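Local coordinates for protein nucleoporin NUP170 (Chaetomium thermophilum, PDB 5HAX) that probably serves as a scaffold subunit of the nuclear pore complex, building its framework with an N-terminal beta-propeller and a C-terminal helical domain, at residues Pro24-Tyr29 with Ser305-Met310; Pro32-Asp37 with Val347-Arg352; Asp236-Leu241 with Ile299-Ala304; Phe320-Ser325 with Gln343-Lys348; Pro409-Ile414 with Phe459-Ala464. All blocks are in the same frame, centred on the assembly; numbering follows the deposited sequence.

Interaction 1 of 5, residues Pro24-Tyr29 with Ser305-Met310; sequences PDLDSY and SKLHLM. With EDO (1,2-ethanediol), chain G.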
# COMPACT_ATOMS: atom_id res chain seq x y z
N PRO A 24 12.97 10.84 0.11
CA PRO A 24 13.85 10.12 1.04
C PRO A 24 13.37 8.71 1.35
O PRO A 24 12.17 8.46 1.53
CB PRO A 24 13.84 11.00 2.30
CG PRO A 24 13.51 12.35 1.81
CD PRO A 24 12.60 12.17 0.63
N ASP A 25 14.32 7.78 1.43
CA ASP A 25 14.04 6.42 1.84
C ASP A 25 13.90 6.33 3.35
O ASP A 25 14.35 7.21 4.09
CB ASP A 25 15.14 5.47 1.36
CG ASP A 25 16.52 5.88 1.86
OD1 ASP A 25 16.97 5.35 2.89
OD2 ASP A 25 17.15 6.75 1.22
N LEU A 26 13.27 5.25 3.81
CA LEU A 26 12.96 5.09 5.23
C LEU A 26 14.22 5.14 6.09
O LEU A 26 14.23 5.78 7.15
CB LEU A 26 12.22 3.78 5.46
CG LEU A 26 11.71 3.56 6.89
CD1 LEU A 26 10.53 4.48 7.17
CD2 LEU A 26 11.33 2.10 7.11
N ASP A 27 15.29 4.46 5.66
CA ASP A 27 16.53 4.46 6.43
C ASP A 27 17.06 5.87 6.65
O ASP A 27 17.76 6.12 7.64
CB ASP A 27 17.61 3.63 5.72
CG ASP A 27 17.31 2.14 5.73
OD1 ASP A 27 17.88 1.42 4.89
OD2 ASP A 27 16.50 1.68 6.57
N SER A 28 16.74 6.80 5.75
CA SER A 28 17.35 8.12 5.79
C SER A 28 16.71 9.04 6.82
O SER A 28 17.39 9.91 7.36
CB SER A 28 17.28 8.78 4.41
OG SER A 28 17.99 8.01 3.45
N TYR A 29 15.41 8.87 7.10
CA TYR A 29 14.75 9.67 8.12
C TYR A 29 14.39 8.85 9.36
O TYR A 29 13.75 9.38 10.27
CB TYR A 29 13.50 10.37 7.55
CG TYR A 29 12.34 9.50 7.12
CD1 TYR A 29 12.15 9.16 5.79
CD2 TYR A 29 11.39 9.06 8.04
CE1 TYR A 29 11.07 8.39 5.38
CE2 TYR A 29 10.32 8.29 7.65
CZ TYR A 29 10.16 7.96 6.32
OH TYR A 29 9.08 7.19 5.94
N SER A 305 16.50 -0.70 2.81
CA SER A 305 17.56 -1.70 2.72
C SER A 305 17.91 -2.27 4.09
O SER A 305 17.96 -3.49 4.26
CB SER A 305 18.80 -1.08 2.08
OG SER A 305 19.90 -1.96 2.15
N LYS A 306 18.15 -1.40 5.07
CA LYS A 306 18.63 -1.82 6.38
C LYS A 306 17.50 -2.22 7.32
O LYS A 306 17.51 -3.33 7.87
CB LYS A 306 19.47 -0.70 7.00
CG LYS A 306 20.76 -0.41 6.24
CD LYS A 306 21.40 0.88 6.71
CE LYS A 306 22.63 1.22 5.88
NZ LYS A 306 23.15 2.59 6.17
N LEU A 307 16.51 -1.35 7.52
CA LEU A 307 15.43 -1.63 8.46
C LEU A 307 14.55 -2.74 7.90
O LEU A 307 13.87 -2.57 6.89
CB LEU A 307 14.61 -0.36 8.72
CG LEU A 307 15.35 0.75 9.47
CD1 LEU A 307 14.48 1.99 9.56
CD2 LEU A 307 15.77 0.28 10.86
N HIS A 308 14.56 -3.89 8.59
CA HIS A 308 13.83 -5.08 8.17
C HIS A 308 12.47 -5.23 8.83
O HIS A 308 11.59 -5.88 8.26
CB HIS A 308 14.65 -6.34 8.48
CG HIS A 308 15.72 -6.64 7.48
ND1 HIS A 308 16.68 -5.73 7.11
CD2 HIS A 308 15.99 -7.77 6.78
CE1 HIS A 308 17.49 -6.28 6.23
NE2 HIS A 308 17.10 -7.52 6.01
N LEU A 309 12.28 -4.67 10.03
CA LEU A 309 11.18 -5.11 10.88
C LEU A 309 10.79 -4.01 11.85
O LEU A 309 11.65 -3.31 12.39
CB LEU A 309 11.61 -6.37 11.65
CG LEU A 309 10.53 -7.16 12.38
CD1 LEU A 309 9.59 -7.82 11.39
CD2 LEU A 309 11.19 -8.20 13.28
N MET A 310 9.48 -3.86 12.06
CA MET A 310 8.94 -3.03 13.13
C MET A 310 8.36 -3.94 14.20
O MET A 310 7.69 -4.93 13.90
CB MET A 310 7.85 -2.08 12.62
CG MET A 310 7.46 -1.01 13.63
SD MET A 310 5.91 -0.18 13.26
CE MET A 310 4.72 -1.45 13.69
C1 EDO G . 18.92 2.88 9.24
O1 EDO G . 19.02 4.30 9.10
C2 EDO G . 19.13 2.49 10.69
O2 EDO G . 18.23 3.23 11.53
O HOH W 1 17.18 2.24 2.19
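The carboxylate of Asp27 overlaps the backbone at Ser305-Leu307 and uses both oxygens on it. Asp27 OD1 accepts from Lys306 N at 2.8 Å, almost straight at 169°, and Asp27 OD2 from Leu307 N at 3.2 Å; each N-H arrives on the syn side, near the carboxylate plane. A weak third bond, Ser305 N to Asp27 OD1, is 3.3 Å long. With CG beside its own backbone N (chi1 -69°), the short side chain stretches from helix 26-29 to the turn that opens strand 307-313 of a beta-propeller blade. Just beyond, His308 and Leu309 both face Leu321 in a classic beta bulge. Without the carboxylate, as with an alanine here, the amides of Lys306 and Leu307 would probably lose their acceptors and the turn could drift from the helix. A water donates to Asp25 OD1 and Asp27 OD1 and accepts from Ser305 N, tying the two aspartates to the backbone of Ser305. On the buried side Leu26 crosses Leu307 at about a right angle, CD2 to CD1 4.0 Å. Leu307 also lays CG against Asp27 OD2, 3.3 Å off. A 1,2-ethanediol, probably from the crystallisation liquor, donates through O1 to Asp27 O at 2.7 Å.

Interaction 2 of 5, residues Pro32-Asp37 with Val347-Arg352; sequences PGASSD and VKFPPR
A fifth strand, 33-35, is added in parallel to the last strand, 341-348, of a beta-propeller blade. Backbone bonds alternate between the two strands: Val347 N to Gly33 O, Ser35 N to Val347 O at 3.1 Å, and Phe349 N to Ser35 O at 2.9 Å. Gly33 holds backbone angles (phi 141°, psi -149°) at which a CB would press on the preceding carbonyl oxygen, so glycine suits it. Ala34 is small enough to bring CB to the edge of the Phe349 ring, 3.6 Å from CE2, while Val347 CG1 sits over the centre of one face of that ring, 3.8 Å above it. On the other face of the sheet Lys348 bends at chi2 and again at chi4 and runs past Ser35, its CE 3.5 Å from Ser35 OG, to deliver NZ to Asp37 O at 2.9 Å. Ser35 OG donates to Asp37 OD2 (2.7 Å), which steadies the turn beyond the strand. The ammonium of Lys348 also forms a salt bridge with Glu427, at the start of strand 427-433 in the next sheet. Strand 341-348 lies between 33-35 and 318-324, whose Leu319 touches Val347.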
# COMPACT_ATOMS: atom_id res chain seq x y z
N PRO A 32 19.69 5.91 13.18
CA PRO A 32 19.87 5.50 14.58
C PRO A 32 19.62 6.65 15.54
O PRO A 32 20.18 7.74 15.40
CB PRO A 32 21.32 5.03 14.62
CG PRO A 32 21.59 4.55 13.23
CD PRO A 32 20.79 5.44 12.32
N GLY A 33 18.75 6.40 16.52
CA GLY A 33 18.27 7.44 17.42
C GLY A 33 16.80 7.25 17.73
O GLY A 33 16.32 6.11 17.75
N ALA A 34 16.08 8.34 17.98
CA ALA A 34 14.67 8.23 18.33
C ALA A 34 13.94 9.50 17.90
O ALA A 34 14.55 10.52 17.60
CB ALA A 34 14.49 7.99 19.83
N SER A 35 12.61 9.41 17.89
CA SER A 35 11.77 10.53 17.49
C SER A 35 10.43 10.45 18.21
O SER A 35 9.94 9.37 18.53
CB SER A 35 11.54 10.54 15.98
OG SER A 35 10.51 11.45 15.62
N SER A 36 9.84 11.63 18.45
CA SER A 36 8.48 11.76 18.96
C SER A 36 7.72 12.84 18.19
O SER A 36 6.86 13.52 18.75
CB SER A 36 8.47 12.08 20.45
OG SER A 36 9.09 13.33 20.72
N ASP A 37 8.03 12.99 16.90
CA ASP A 37 7.46 14.06 16.09
C ASP A 37 6.07 13.68 15.61
O ASP A 37 5.91 12.72 14.84
CB ASP A 37 8.37 14.36 14.90
CG ASP A 37 9.71 14.93 15.32
OD1 ASP A 37 9.81 16.16 15.46
OD2 ASP A 37 10.67 14.14 15.49
N VAL A 347 13.74 4.14 17.41
CA VAL A 347 12.50 4.02 18.16
C VAL A 347 11.64 5.24 17.87
O VAL A 347 12.10 6.38 18.01
CB VAL A 347 12.75 3.91 19.68
CG1 VAL A 347 11.43 3.79 20.43
CG2 VAL A 347 13.66 2.73 19.99
N LYS A 348 10.38 5.01 17.49
CA LYS A 348 9.37 6.06 17.43
C LYS A 348 8.51 5.96 18.68
O LYS A 348 7.76 4.98 18.85
CB LYS A 348 8.52 5.94 16.16
CG LYS A 348 7.59 7.13 15.92
CD LYS A 348 8.38 8.41 15.62
CE LYS A 348 7.53 9.67 15.76
NZ LYS A 348 6.75 9.99 14.54
N PHE A 349 8.62 6.95 19.55
CA PHE A 349 7.87 6.96 20.80
C PHE A 349 6.44 7.45 20.58
O PHE A 349 6.15 8.11 19.58
CB PHE A 349 8.57 7.83 21.83
CG PHE A 349 9.81 7.20 22.42
CD1 PHE A 349 9.71 6.27 23.44
CD2 PHE A 349 11.06 7.55 21.94
CE1 PHE A 349 10.85 5.69 23.97
CE2 PHE A 349 12.20 6.98 22.48
CZ PHE A 349 12.09 6.05 23.49
N PRO A 350 5.53 7.15 21.50
CA PRO A 350 4.11 7.44 21.29
C PRO A 350 3.83 8.93 21.28
O PRO A 350 4.59 9.73 21.86
CB PRO A 350 3.42 6.77 22.49
CG PRO A 350 4.40 5.81 23.04
CD PRO A 350 5.76 6.37 22.73
N PRO A 351 2.72 9.35 20.67
CA PRO A 351 2.26 10.74 20.81
C PRO A 351 1.75 10.98 22.22
O PRO A 351 1.55 10.06 23.01
CB PRO A 351 1.14 10.83 19.78
CG PRO A 351 0.55 9.46 19.80
CD PRO A 351 1.71 8.51 19.99
N ARG A 352 1.52 12.26 22.54
CA ARG A 352 1.05 12.66 23.86
C ARG A 352 -0.43 12.99 23.90
O ARG A 352 -1.09 12.71 24.90
CB ARG A 352 1.85 13.87 24.36
CG ARG A 352 1.58 14.22 25.81
CD ARG A 352 2.77 14.92 26.45
NE ARG A 352 3.85 13.98 26.78
CZ ARG A 352 3.97 13.34 27.94
NH1 ARG A 352 3.08 13.51 28.91
NH2 ARG A 352 4.99 12.51 28.13

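Interaction 3 of 5, residues Asp236-Leu241 with Ile299-Ala304; sequences DDTRNL and IPATEA
Ile299 O is gripped by two nitrogens of one guanidinium: Arg239 NH1 at 2.8 Å and Arg239 NE at 3.2 Å, approaching side-on, with the oxygen close to the guanidinium plane. The contact joins two connections of neighbouring beta-propeller blades, the hairpin turn between strands 230-236 and 241-246, closed by a G1 beta bulge in which Asn240 and Leu241 both face Asp236, and the loop before strand 307-313. Asn240 takes a positive phi of 56°, which asparagine tolerates better than most residues. Arg239, extended from CG to NE, is long enough to span the gap, and NH1 carries on to Ala304 O at 2.8 Å, so that NE and NH1 gather two carbonyls of the curved loop. Asp236 OD2 forms a salt bridge with Arg239 NE, its hydrogen bond weak, that helps to hold the group and probably balances its charge. A leucine at Arg239 would probably strip the carbonyls of Ile299 and Ala304 of their donors and leave Asp236 without its ionic mate. NH2 donates to a third carbonyl, Ser305 O, farther along the loop. Thr238 acts as a relay: OG1 donates to Asp236 OD1 at 2.7 Å and accepts from Ala301 N at 2.9 Å, nearly straight (170°). A chi1 of 69°, with the hydroxyl between backbone N and carbonyl carbon, turns OG1 to both partners and lays Thr238 CG2 on Pro300 CB, 3.8 Å away.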
# COMPACT_ATOMS: atom_id res chain seq x y z
N ASP A 236 8.08 -12.01 4.57
CA ASP A 236 8.60 -10.96 3.69
C ASP A 236 9.18 -11.63 2.44
O ASP A 236 10.32 -12.09 2.45
CB ASP A 236 9.64 -10.09 4.39
CG ASP A 236 10.14 -8.95 3.51
OD1 ASP A 236 9.55 -8.74 2.43
OD2 ASP A 236 11.10 -8.26 3.91
N ASP A 237 8.38 -11.66 1.37
CA ASP A 237 8.79 -12.31 0.13
C ASP A 237 9.98 -11.61 -0.51
O ASP A 237 10.81 -12.26 -1.15
CB ASP A 237 7.62 -12.35 -0.85
CG ASP A 237 6.51 -13.27 -0.40
OD1 ASP A 237 6.81 -14.42 -0.01
OD2 ASP A 237 5.34 -12.85 -0.43
N THR A 238 10.09 -10.28 -0.37
CA THR A 238 11.16 -9.54 -1.02
C THR A 238 12.53 -9.93 -0.49
O THR A 238 13.54 -9.68 -1.17
CB THR A 238 10.96 -8.03 -0.84
OG1 THR A 238 11.17 -7.67 0.53
CG2 THR A 238 9.55 -7.62 -1.27
N ARG A 239 12.60 -10.53 0.70
CA ARG A 239 13.85 -10.99 1.28
C ARG A 239 13.87 -12.49 1.51
O ARG A 239 14.87 -13.01 2.02
CB ARG A 239 14.10 -10.27 2.62
CG ARG A 239 13.95 -8.76 2.56
CD ARG A 239 14.24 -8.15 3.92
NE ARG A 239 13.69 -6.81 4.07
CZ ARG A 239 14.39 -5.68 3.95
NH1 ARG A 239 13.78 -4.51 4.12
NH2 ARG A 239 15.69 -5.71 3.67
N ASN A 240 12.81 -13.21 1.13
CA ASN A 240 12.69 -14.64 1.38
C ASN A 240 12.84 -14.97 2.86
O ASN A 240 13.44 -15.97 3.24
CB ASN A 240 13.69 -15.44 0.54
CG ASN A 240 13.41 -15.35 -0.94
OD1 ASN A 240 12.26 -15.22 -1.36
ND2 ASN A 240 14.46 -15.43 -1.75
N LEU A 241 12.28 -14.11 3.72
CA LEU A 241 12.37 -14.28 5.16
C LEU A 241 11.01 -14.61 5.76
O LEU A 241 9.95 -14.30 5.19
CB LEU A 241 12.92 -13.01 5.82
CG LEU A 241 14.36 -12.62 5.46
CD1 LEU A 241 14.74 -11.34 6.19
CD2 LEU A 241 15.33 -13.74 5.79
N ILE A 299 9.18 -5.08 7.01
CA ILE A 299 9.42 -3.95 6.11
C ILE A 299 10.13 -4.51 4.88
O ILE A 299 11.23 -5.06 5.00
CB ILE A 299 10.26 -2.86 6.79
CG1 ILE A 299 9.53 -2.34 8.04
CG2 ILE A 299 10.54 -1.72 5.81
CD1 ILE A 299 10.36 -1.42 8.91
N PRO A 300 9.54 -4.39 3.69
CA PRO A 300 10.14 -5.04 2.51
C PRO A 300 11.38 -4.31 2.02
O PRO A 300 11.61 -3.14 2.31
CB PRO A 300 9.01 -4.98 1.47
CG PRO A 300 8.24 -3.76 1.85
CD PRO A 300 8.30 -3.67 3.35
N ALA A 301 12.20 -5.05 1.26
CA ALA A 301 13.44 -4.49 0.73
C ALA A 301 13.18 -3.36 -0.26
O ALA A 301 14.04 -2.49 -0.43
CB ALA A 301 14.27 -5.59 0.07
N THR A 302 12.02 -3.36 -0.91
CA THR A 302 11.66 -2.26 -1.80
C THR A 302 11.53 -0.95 -1.04
O THR A 302 11.76 0.12 -1.61
CB THR A 302 10.36 -2.59 -2.53
OG1 THR A 302 9.32 -2.84 -1.58
CG2 THR A 302 10.53 -3.81 -3.42
N GLU A 303 11.16 -1.02 0.24
CA GLU A 303 10.93 0.18 1.04
C GLU A 303 12.19 0.65 1.75
O GLU A 303 12.43 1.86 1.86
CB GLU A 303 9.82 -0.09 2.07
CG GLU A 303 9.42 1.13 2.88
CD GLU A 303 8.14 0.92 3.67
OE1 GLU A 303 7.70 -0.24 3.79
OE2 GLU A 303 7.58 1.91 4.18
N ALA A 304 13.02 -0.28 2.23
CA ALA A 304 14.21 0.07 2.99
C ALA A 304 15.22 -1.06 2.90
O ALA A 304 14.84 -2.24 2.92
CB ALA A 304 13.87 0.37 4.45

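Interaction 4 of 5, residues Phe320-Ser325 with Gln343-Lys348; sequences FLSATS and QLQFVK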
# COMPACT_ATOMS: atom_id res chain seq x y z
N PHE A 320 12.19 -0.19 15.53
CA PHE A 320 12.60 -0.46 14.16
C PHE A 320 13.97 -1.14 14.17
O PHE A 320 14.95 -0.55 14.64
CB PHE A 320 12.64 0.83 13.34
CG PHE A 320 11.28 1.37 13.04
CD1 PHE A 320 10.63 1.04 11.86
CD2 PHE A 320 10.64 2.20 13.94
CE1 PHE A 320 9.37 1.53 11.58
CE2 PHE A 320 9.38 2.70 13.67
CZ PHE A 320 8.74 2.36 12.49
N LEU A 321 14.03 -2.37 13.66
CA LEU A 321 15.22 -3.19 13.73
C LEU A 321 15.82 -3.37 12.34
O LEU A 321 15.11 -3.65 11.37
CB LEU A 321 14.92 -4.57 14.32
CG LEU A 321 14.38 -4.55 15.75
CD1 LEU A 321 12.88 -4.80 15.73
CD2 LEU A 321 15.10 -5.57 16.61
N SER A 322 17.14 -3.22 12.28
CA SER A 322 17.91 -3.57 11.09
C SER A 322 18.35 -5.02 11.17
O SER A 322 18.32 -5.65 12.23
CB SER A 322 19.13 -2.67 10.96
OG SER A 322 20.04 -2.89 12.02
N ALA A 323 18.76 -5.56 10.03
CA ALA A 323 19.38 -6.86 9.95
C ALA A 323 20.46 -6.80 8.88
O ALA A 323 20.30 -6.12 7.87
CB ALA A 323 18.37 -7.97 9.63
N THR A 324 21.57 -7.51 9.12
CA THR A 324 22.72 -7.45 8.23
C THR A 324 23.34 -8.83 8.11
O THR A 324 23.36 -9.60 9.08
CB THR A 324 23.76 -6.45 8.73
OG1 THR A 324 24.13 -6.77 10.08
CG2 THR A 324 23.22 -5.03 8.68
N SER A 325 23.84 -9.13 6.92
CA SER A 325 24.57 -10.36 6.67
C SER A 325 26.04 -10.18 7.02
O SER A 325 26.57 -9.06 6.98
CB SER A 325 24.43 -10.79 5.21
OG SER A 325 25.12 -12.00 4.96
N GLN A 343 19.49 -5.88 15.04
CA GLN A 343 19.78 -4.87 16.05
C GLN A 343 18.69 -3.81 16.08
O GLN A 343 18.25 -3.33 15.03
CB GLN A 343 21.14 -4.20 15.77
CG GLN A 343 21.53 -3.14 16.79
CD GLN A 343 22.88 -2.52 16.49
OE1 GLN A 343 23.64 -3.02 15.65
NE2 GLN A 343 23.19 -1.42 17.16
N LEU A 344 18.26 -3.45 17.28
CA LEU A 344 17.35 -2.33 17.45
C LEU A 344 18.10 -1.02 17.22
O LEU A 344 19.02 -0.68 17.96
CB LEU A 344 16.73 -2.35 18.85
CG LEU A 344 15.92 -1.10 19.23
CD1 LEU A 344 14.87 -0.78 18.18
CD2 LEU A 344 15.27 -1.29 20.59
N GLN A 345 17.69 -0.29 16.18
CA GLN A 345 18.38 0.92 15.73
C GLN A 345 17.63 2.20 16.04
O GLN A 345 18.25 3.18 16.46
CB GLN A 345 18.62 0.85 14.22
CG GLN A 345 19.60 -0.23 13.77
CD GLN A 345 21.04 0.17 13.99
OE1 GLN A 345 21.34 1.11 14.73
NE2 GLN A 345 21.96 -0.53 13.34
N PHE A 346 16.31 2.22 15.85
CA PHE A 346 15.52 3.44 15.91
C PHE A 346 14.20 3.17 16.62
O PHE A 346 13.61 2.10 16.44
CB PHE A 346 15.27 3.98 14.50
CG PHE A 346 14.30 5.13 14.45
CD1 PHE A 346 12.97 4.91 14.16
CD2 PHE A 346 14.73 6.42 14.70
CE1 PHE A 346 12.08 5.96 14.12
CE2 PHE A 346 13.84 7.47 14.66
CZ PHE A 346 12.51 7.25 14.37
N VAL A 347 13.74 4.14 17.41
CA VAL A 347 12.50 4.02 18.16
C VAL A 347 11.64 5.24 17.87
O VAL A 347 12.10 6.38 18.01
CB VAL A 347 12.75 3.91 19.68
CG1 VAL A 347 11.43 3.79 20.43
CG2 VAL A 347 13.66 2.73 19.99
N LYS A 348 10.38 5.01 17.49
CA LYS A 348 9.37 6.06 17.43
C LYS A 348 8.51 5.96 18.68
O LYS A 348 7.76 4.98 18.85
CB LYS A 348 8.52 5.94 16.16
CG LYS A 348 7.59 7.13 15.92
CD LYS A 348 8.38 8.41 15.62
CE LYS A 348 7.53 9.67 15.76
NZ LYS A 348 6.75 9.99 14.54
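Phe320 and Phe346 lie side by side and point the same way, but their rings are turned 52° against each other with centroids 5.7 Å apart, neither stacked nor edge-to-face. They project from adjacent antiparallel strands of a propeller blade, 318-324 and 341-348, where a classic beta bulge puts Gln345 and Phe346 both opposite Phe320. Phe320 O accordingly receives Gln345 N at 3.2 Å and, more weakly, Phe346 N, while Phe320 N donates to Phe346 O at 2.8 Å. Phe320 CD2 lies at the edge of the Phe346 ring, near its plane, 3.6 Å from Phe346 CD1. Phe346 reaches there with CG anti to its own amide nitrogen (chi1 172°), Phe320 with CG beside its nitrogen. Both aromatics are buried, as suits this face of the sheet, where Phe320 also leans on Leu307 and Met310 of strand 307-313, and its CE2 borders Lys348 CB. Leu321 and Leu344 face the other way as a non-hydrogen-bonded pair, Leu321 CD2 lying 4.2 Å from Leu344 CB, while Leu344 CD1 folds back over Phe320 O. Beyond them Ser322 and Gln343 form a hydrogen-bonded pair, each amide donating to the other's carbonyl. Set by the bulge on the side of the phenylalanines, Gln345 bends at chi2 so that CG packs 3.2 Å from Ser322 OG and NE2 gives that hydroxyl a weak bond of 3.3 Å.

Interaction 5 of 5, residues Pro409-Ile414 with Phe459-Ala464; sequences PDTGRI and FGNELA
The touching parts, 409-412 and 460-463, run 38° apart in direction and come closest at Thr411 and Glu462, whose CA atoms are 6.6 Å from each other. Thr411, in the first turn of helix 411-416, carries the contact. Its OG1 donates to Glu462 OE2 at 2.6 Å, using the anti lone pair of that oxygen. With OG1 beside its own backbone N (chi1 -54°), the hydroxyl faces the glutamate while the methyl lies anti to that nitrogen. The same OG1 accepts from a water, 2.9 Å away, that also donates to Gly460 O. Glu462 has further partners: OE2 forms a salt bridge with Arg487 of strand 481-487, and OE1 is hydrogen-bonded to Tyr390 OH, so the carboxylate is held at both oxygens and probably stays ionised. The helix start follows strand 403-409 of the beta-propeller, with Asp410 at its N-cap position accepting Arg413 N on OD1 and Arg413 NE on OD2 in a salt bridge. In the other segment Asn461 forms an Asx motif, its OD1 accepting from Ala464 N, while its ND2 is taken by Asp20 O. Small groups suit the apolar edge: Thr411 CG2 approaches Leu463 CG at 4.2 Å, and Gly412, bare of a side chain, brings CA within 4.3 Å of Leu463 CD1.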
# COMPACT_ATOMS: atom_id res chain seq x y z
N PRO A 409 3.17 8.84 7.60
CA PRO A 409 4.31 9.75 7.45
C PRO A 409 3.81 11.11 6.97
O PRO A 409 2.86 11.19 6.20
CB PRO A 409 5.19 9.06 6.40
CG PRO A 409 4.72 7.65 6.35
CD PRO A 409 3.28 7.68 6.71
N ASP A 410 4.46 12.17 7.44
CA ASP A 410 4.17 13.52 6.94
C ASP A 410 4.93 13.67 5.63
O ASP A 410 5.97 14.34 5.55
CB ASP A 410 4.55 14.58 7.97
CG ASP A 410 3.94 15.93 7.65
OD1 ASP A 410 3.61 16.18 6.47
OD2 ASP A 410 3.77 16.75 8.57
N THR A 411 4.40 13.03 4.59
CA THR A 411 5.07 12.99 3.30
C THR A 411 5.41 14.39 2.80
O THR A 411 6.49 14.62 2.24
CB THR A 411 4.19 12.27 2.28
OG1 THR A 411 3.84 10.98 2.79
CG2 THR A 411 4.92 12.09 0.95
N GLY A 412 4.50 15.35 3.00
CA GLY A 412 4.76 16.71 2.54
C GLY A 412 5.94 17.35 3.23
O GLY A 412 6.77 18.01 2.59
N ARG A 413 6.05 17.17 4.55
CA ARG A 413 7.17 17.76 5.28
C ARG A 413 8.46 17.01 5.01
O ARG A 413 9.53 17.63 4.93
CB ARG A 413 6.85 17.78 6.78
CG ARG A 413 7.76 18.69 7.59
CD ARG A 413 7.35 18.72 9.06
NE ARG A 413 5.92 18.93 9.24
CZ ARG A 413 5.32 20.12 9.22
NH1 ARG A 413 6.03 21.23 9.03
NH2 ARG A 413 4.01 20.21 9.39
N ILE A 414 8.39 15.69 4.87
CA ILE A 414 9.59 14.90 4.60
C ILE A 414 10.17 15.26 3.24
O ILE A 414 11.39 15.31 3.06
CB ILE A 414 9.26 13.39 4.68
CG1 ILE A 414 8.90 13.00 6.12
CG2 ILE A 414 10.44 12.55 4.19
CD1 ILE A 414 8.37 11.58 6.26
N PHE A 459 10.24 5.44 -2.96
CA PHE A 459 9.20 4.46 -2.65
C PHE A 459 8.01 5.10 -1.93
O PHE A 459 6.86 4.79 -2.24
CB PHE A 459 9.79 3.34 -1.80
CG PHE A 459 8.78 2.33 -1.35
CD1 PHE A 459 8.52 1.21 -2.12
CD2 PHE A 459 8.10 2.49 -0.15
CE1 PHE A 459 7.59 0.27 -1.70
CE2 PHE A 459 7.17 1.56 0.27
CZ PHE A 459 6.92 0.45 -0.51
N GLY A 460 8.27 5.97 -0.97
CA GLY A 460 7.22 6.46 -0.09
C GLY A 460 6.55 7.74 -0.55
O GLY A 460 5.88 8.39 0.25
N ASN A 461 6.71 8.10 -1.82
CA ASN A 461 6.23 9.39 -2.32
C ASN A 461 4.73 9.31 -2.61
O ASN A 461 4.29 9.07 -3.74
CB ASN A 461 7.02 9.82 -3.55
CG ASN A 461 6.82 11.28 -3.89
OD1 ASN A 461 5.88 11.92 -3.40
ND2 ASN A 461 7.69 11.82 -4.73
N GLU A 462 3.94 9.53 -1.56
CA GLU A 462 2.48 9.55 -1.71
C GLU A 462 2.04 10.62 -2.71
O GLU A 462 1.08 10.42 -3.46
CB GLU A 462 1.81 9.83 -0.37
CG GLU A 462 1.95 8.75 0.69
CD GLU A 462 1.08 9.05 1.89
OE1 GLU A 462 0.03 8.39 2.05
OE2 GLU A 462 1.44 9.95 2.67
N LEU A 463 2.71 11.77 -2.70
CA LEU A 463 2.29 12.88 -3.54
C LEU A 463 2.35 12.51 -5.01
O LEU A 463 1.49 12.91 -5.80
CB LEU A 463 3.17 14.10 -3.26
CG LEU A 463 3.10 14.61 -1.82
CD1 LEU A 463 4.26 15.55 -1.53
CD2 LEU A 463 1.77 15.31 -1.57
N ALA A 464 3.34 11.70 -5.39
CA ALA A 464 3.56 11.38 -6.80
C ALA A 464 2.46 10.48 -7.36
O ALA A 464 2.20 10.53 -8.57
CB ALA A 464 4.92 10.71 -6.96
O HOH W 2 5.66 8.74 2.88

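Overall arrangement
Interactions 1, 2 and 4 all reach the five-stranded sheet of one propeller blade. Interactions 1 and 4 meet where the amides of His308 and Leu321 bond with Leu321 and Leu309 carbonyls, their centres about 9 Å apart; interactions 2 and 4 share Val347 and Lys348 on strand 341-348. Interaction 3 borders interaction 1, about 11 Å between centres, with His308 O bonded to Ile299 N. The centre of interaction 5 is about 14 Å from that of interaction 1 but about 22 Å from that of interaction 4; Phe459 packs on Thr302 and Glu303 of interaction 3, and Pro24 and Tyr29 touch Ile414. Residues 24-37 thus run from beside Ile414 of interaction 5 to the blade edge of interaction 2.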